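Long-range contact in beta-N-acetylhexosaminidase (Streptomyces plicatus, PDB 1JAK), which probably hydrolyses terminal N-acetylhexosamine residues from glycosides by substrate-assisted catalysis, as a family 20 glycoside hydrolase: residues M253-A262 against L276-L287. Residues are numbered along the deposited sequence; the frame is centred on the assembly and turned at random.
Sequences MPGHTNAALA and LYTGTKVGFSSL
The side-chain amide of Asn258 crosses Tyr277 at about a right angle, its plane 76° from that of the ring, with ND2 3.4 Å from Tyr277 CB and hydrogen-bonded to Pro275 O. The Tyr277 ring itself is sandwiched within its own loop: Phe284 CZ stands over the centre of one face, Gly279 N over that of the other, and Lys281 N lies at the edge, in plane, donating to OH. The His256 ring comes obliquely to Val282, His256 CE1 lying 3.6 Å from Val282 CB, while ND1 and NE2 are held by Asp197 and Glu320. A water accepts from His256 N and donates to Ser285 O, bridging the two backbones. Pro254, which has a cis peptide bond before it, offers its O to two donors from opposite faces of the carbonyl plane: Leu287 N at 3.0 Å and Thr257 OG1 at 2.9 Å. OG1 of Thr257 sits between its backbone N and carbonyl carbon (chi1 44°), which turns it back to that carbonyl and sets CG2 3.8 Å from Leu287 CD2. A valine here would probably leave Pro254 O without its second donor. Leu261 CD2 adds to the apolar cluster, 4.0 Å from Leu287 CD2. The contact illustrates how, in the TIM barrel of family 20, loops following a strand, here 246-250, build the active site: His256 and Val282 both line the pocket that holds the azasugar inhibitor.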
loop_
_atom_site.group_PDB
_atom_site.type_symbol
_atom_site.label_atom_id
_atom_site.label_comp_id
_atom_site.label_asym_id
_atom_site.label_seq_id
_atom_site.Cartn_x
_atom_site.Cartn_y
_atom_site.Cartn_z
ATOM N N MET A 253 15.576 -11.677 4.008
ATOM C CA MET A 253 16.794 -12.371 4.421
ATOM C C MET A 253 17.002 -12.193 5.925
ATOM O O MET A 253 16.570 -11.195 6.500
ATOM C CB MET A 253 18.000 -11.818 3.652
ATOM C CG MET A 253 18.164 -10.314 3.760
ATOM S SD MET A 253 19.531 -9.689 2.752
ATOM C CE MET A 253 18.749 -9.636 1.124
ATOM N N PRO A 254 17.662 -13.161 6.589
ATOM C CA PRO A 254 18.227 -14.404 6.058
ATOM C C PRO A 254 17.197 -15.528 5.997
ATOM O O PRO A 254 17.469 -16.599 5.456
ATOM C CB PRO A 254 19.355 -14.703 7.037
ATOM C CG PRO A 254 18.754 -14.284 8.337
ATOM C CD PRO A 254 18.063 -12.968 7.996
ATOM N N GLY A 255 16.020 -15.283 6.567
ATOM C CA GLY A 255 14.966 -16.282 6.543
ATOM C C GLY A 255 14.089 -16.091 5.317
ATOM O O GLY A 255 14.292 -15.140 4.563
ATOM N N HIS A 256 13.120 -16.984 5.114
ATOM C CA HIS A 256 12.216 -16.894 3.962
ATOM C C HIS A 256 12.993 -16.827 2.660
ATOM O O HIS A 256 12.640 -16.080 1.740
ATOM C CB HIS A 256 11.327 -15.658 4.107
ATOM C CG HIS A 256 10.233 -15.829 5.111
ATOM N ND1 HIS A 256 9.092 -16.554 4.843
ATOM C CD2 HIS A 256 10.126 -15.415 6.395
ATOM C CE1 HIS A 256 8.327 -16.579 5.921
ATOM N NE2 HIS A 256 8.932 -15.896 6.877
ATOM N N THR A 257 14.033 -17.647 2.576
ATOM C CA THR A 257 14.917 -17.667 1.421
ATOM C C THR A 257 14.956 -18.981 0.646
ATOM O O THR A 257 15.869 -19.194 -0.147
ATOM C CB THR A 257 16.356 -17.344 1.869
ATOM O OG1 THR A 257 16.651 -18.080 3.068
ATOM C CG2 THR A 257 16.517 -15.860 2.147
ATOM N N ASN A 258 13.982 -19.864 0.844
ATOM C CA ASN A 258 14.048 -21.137 0.137
ATOM C C ASN A 258 14.123 -21.049 -1.384
ATOM O O ASN A 258 14.814 -21.848 -2.009
ATOM C CB ASN A 258 12.880 -22.053 0.501
ATOM C CG ASN A 258 13.095 -23.469 -0.009
ATOM O OD1 ASN A 258 13.909 -24.213 0.536
ATOM N ND2 ASN A 258 12.389 -23.835 -1.076
ATOM N N ALA A 259 13.416 -20.101 -1.992
ATOM C CA ALA A 259 13.449 -20.000 -3.450
ATOM C C ALA A 259 14.881 -19.807 -3.941
ATOM O O ALA A 259 15.287 -20.400 -4.940
ATOM C CB ALA A 259 12.563 -18.856 -3.930
ATOM N N ALA A 260 15.647 -18.986 -3.232
ATOM C CA ALA A 260 17.039 -18.745 -3.604
ATOM C C ALA A 260 17.882 -19.978 -3.297
ATOM O O ALA A 260 18.698 -20.408 -4.117
ATOM C CB ALA A 260 17.587 -17.539 -2.844
ATOM N N LEU A 261 17.683 -20.538 -2.108
ATOM C CA LEU A 261 18.429 -21.717 -1.676
ATOM C C LEU A 261 18.215 -22.904 -2.603
ATOM O O LEU A 261 19.139 -23.676 -2.855
ATOM C CB LEU A 261 18.017 -22.111 -0.255
ATOM C CG LEU A 261 18.343 -21.105 0.852
ATOM C CD1 LEU A 261 17.675 -21.537 2.146
ATOM C CD2 LEU A 261 19.853 -21.003 1.026
ATOM N N ALA A 262 16.993 -23.048 -3.105
ATOM C CA ALA A 262 16.661 -24.153 -3.996
ATOM C C ALA A 262 17.295 -23.971 -5.371
ATOM O O ALA A 262 17.485 -24.937 -6.108
ATOM C CB ALA A 262 15.145 -24.272 -4.138
ATOM N N LEU A 276 12.043 -27.126 -4.333
ATOM C CA LEU A 276 11.246 -25.912 -4.446
ATOM C C LEU A 276 10.134 -26.142 -3.427
ATOM O O LEU A 276 9.679 -27.276 -3.260
ATOM C CB LEU A 276 10.664 -25.788 -5.856
ATOM C CG LEU A 276 11.686 -25.420 -6.935
ATOM C CD1 LEU A 276 11.095 -25.653 -8.318
ATOM C CD2 LEU A 276 12.099 -23.968 -6.762
ATOM N N TYR A 277 9.705 -25.087 -2.743
ATOM C CA TYR A 277 8.670 -25.220 -1.718
ATOM C C TYR A 277 7.292 -24.750 -2.174
ATOM O O TYR A 277 7.145 -23.646 -2.699
ATOM C CB TYR A 277 9.089 -24.443 -0.465
ATOM C CG TYR A 277 8.169 -24.642 0.715
ATOM C CD1 TYR A 277 8.027 -25.897 1.310
ATOM C CD2 TYR A 277 7.437 -23.578 1.237
ATOM C CE1 TYR A 277 7.179 -26.086 2.394
ATOM C CE2 TYR A 277 6.585 -23.755 2.325
ATOM C CZ TYR A 277 6.462 -25.013 2.897
ATOM O OH TYR A 277 5.611 -25.200 3.964
ATOM N N THR A 278 6.280 -25.588 -1.959
ATOM C CA THR A 278 4.918 -25.251 -2.359
ATOM C C THR A 278 3.925 -25.300 -1.196
ATOM O O THR A 278 2.715 -25.198 -1.401
ATOM C CB THR A 278 4.425 -26.194 -3.477
ATOM O OG1 THR A 278 4.468 -27.550 -3.013
ATOM C CG2 THR A 278 5.308 -26.053 -4.717
ATOM N N GLY A 279 4.445 -25.449 0.022
ATOM C CA GLY A 279 3.589 -25.492 1.196
ATOM C C GLY A 279 3.236 -24.103 1.696
ATOM O O GLY A 279 3.480 -23.110 1.005
ATOM N N THR A 280 2.682 -24.026 2.904
ATOM C CA THR A 280 2.280 -22.743 3.476
ATOM C C THR A 280 2.832 -22.464 4.874
ATOM O O THR A 280 2.284 -21.643 5.616
ATOM C CB THR A 280 0.742 -22.624 3.515
ATOM O OG1 THR A 280 0.187 -23.775 4.168
ATOM C CG2 THR A 280 0.179 -22.525 2.098
ATOM N N LYS A 281 3.912 -23.144 5.242
ATOM C CA LYS A 281 4.520 -22.924 6.547
ATOM C C LYS A 281 5.603 -21.853 6.426
ATOM O O LYS A 281 5.942 -21.432 5.318
ATOM C CB LYS A 281 5.126 -24.226 7.081
ATOM C CG LYS A 281 4.085 -25.247 7.525
ATOM C CD LYS A 281 4.733 -26.548 7.995
ATOM C CE LYS A 281 5.787 -26.305 9.074
ATOM N NZ LYS A 281 5.214 -25.643 10.283
ATOM N N VAL A 282 6.127 -21.410 7.568
ATOM C CA VAL A 282 7.176 -20.394 7.597
ATOM C C VAL A 282 8.225 -20.693 8.668
ATOM O O VAL A 282 7.972 -21.461 9.596
ATOM C CB VAL A 282 6.610 -18.980 7.917
ATOM C CG1 VAL A 282 5.491 -18.624 6.953
ATOM C CG2 VAL A 282 6.121 -18.918 9.367
ATOM N N GLY A 283 9.403 -20.086 8.514
ATOM C CA GLY A 283 10.468 -20.212 9.500
ATOM C C GLY A 283 11.507 -21.309 9.387
ATOM O O GLY A 283 12.419 -21.371 10.213
ATOM N N PHE A 284 11.399 -22.145 8.362
ATOM C CA PHE A 284 12.299 -23.281 8.185
ATOM C C PHE A 284 13.531 -23.062 7.313
ATOM O O PHE A 284 14.424 -23.907 7.286
ATOM C CB PHE A 284 11.498 -24.447 7.610
ATOM C CG PHE A 284 10.865 -24.140 6.283
ATOM C CD1 PHE A 284 11.594 -24.261 5.105
ATOM C CD2 PHE A 284 9.547 -23.692 6.214
ATOM C CE1 PHE A 284 11.021 -23.942 3.876
ATOM C CE2 PHE A 284 8.964 -23.369 4.990
ATOM C CZ PHE A 284 9.702 -23.494 3.820
ATOM N N SER A 285 13.583 -21.945 6.598
ATOM C CA SER A 285 14.707 -21.674 5.709
ATOM C C SER A 285 15.698 -20.654 6.251
ATOM O O SER A 285 15.341 -19.780 7.039
ATOM C CB SER A 285 14.181 -21.182 4.362
ATOM O OG SER A 285 13.384 -20.027 4.553
ATOM N N SER A 286 16.948 -20.762 5.815
ATOM C CA SER A 286 17.971 -19.820 6.245
ATOM C C SER A 286 19.193 -19.786 5.340
ATOM O O SER A 286 19.676 -20.826 4.889
ATOM C CB SER A 286 18.436 -20.138 7.670
ATOM O OG SER A 286 19.458 -19.232 8.068
ATOM N N LEU A 287 19.681 -18.583 5.058
ATOM C CA LEU A 287 20.893 -18.453 4.267
ATOM C C LEU A 287 21.957 -18.965 5.228
ATOM O O LEU A 287 21.728 -18.988 6.442
ATOM C CB LEU A 287 21.168 -16.987 3.934
ATOM C CG LEU A 287 20.155 -16.301 3.018
ATOM C CD1 LEU A 287 20.562 -14.848 2.802
ATOM C CD2 LEU A 287 20.090 -17.044 1.695
HETATM O O HOH W 1 12.899 -18.718 7.543
#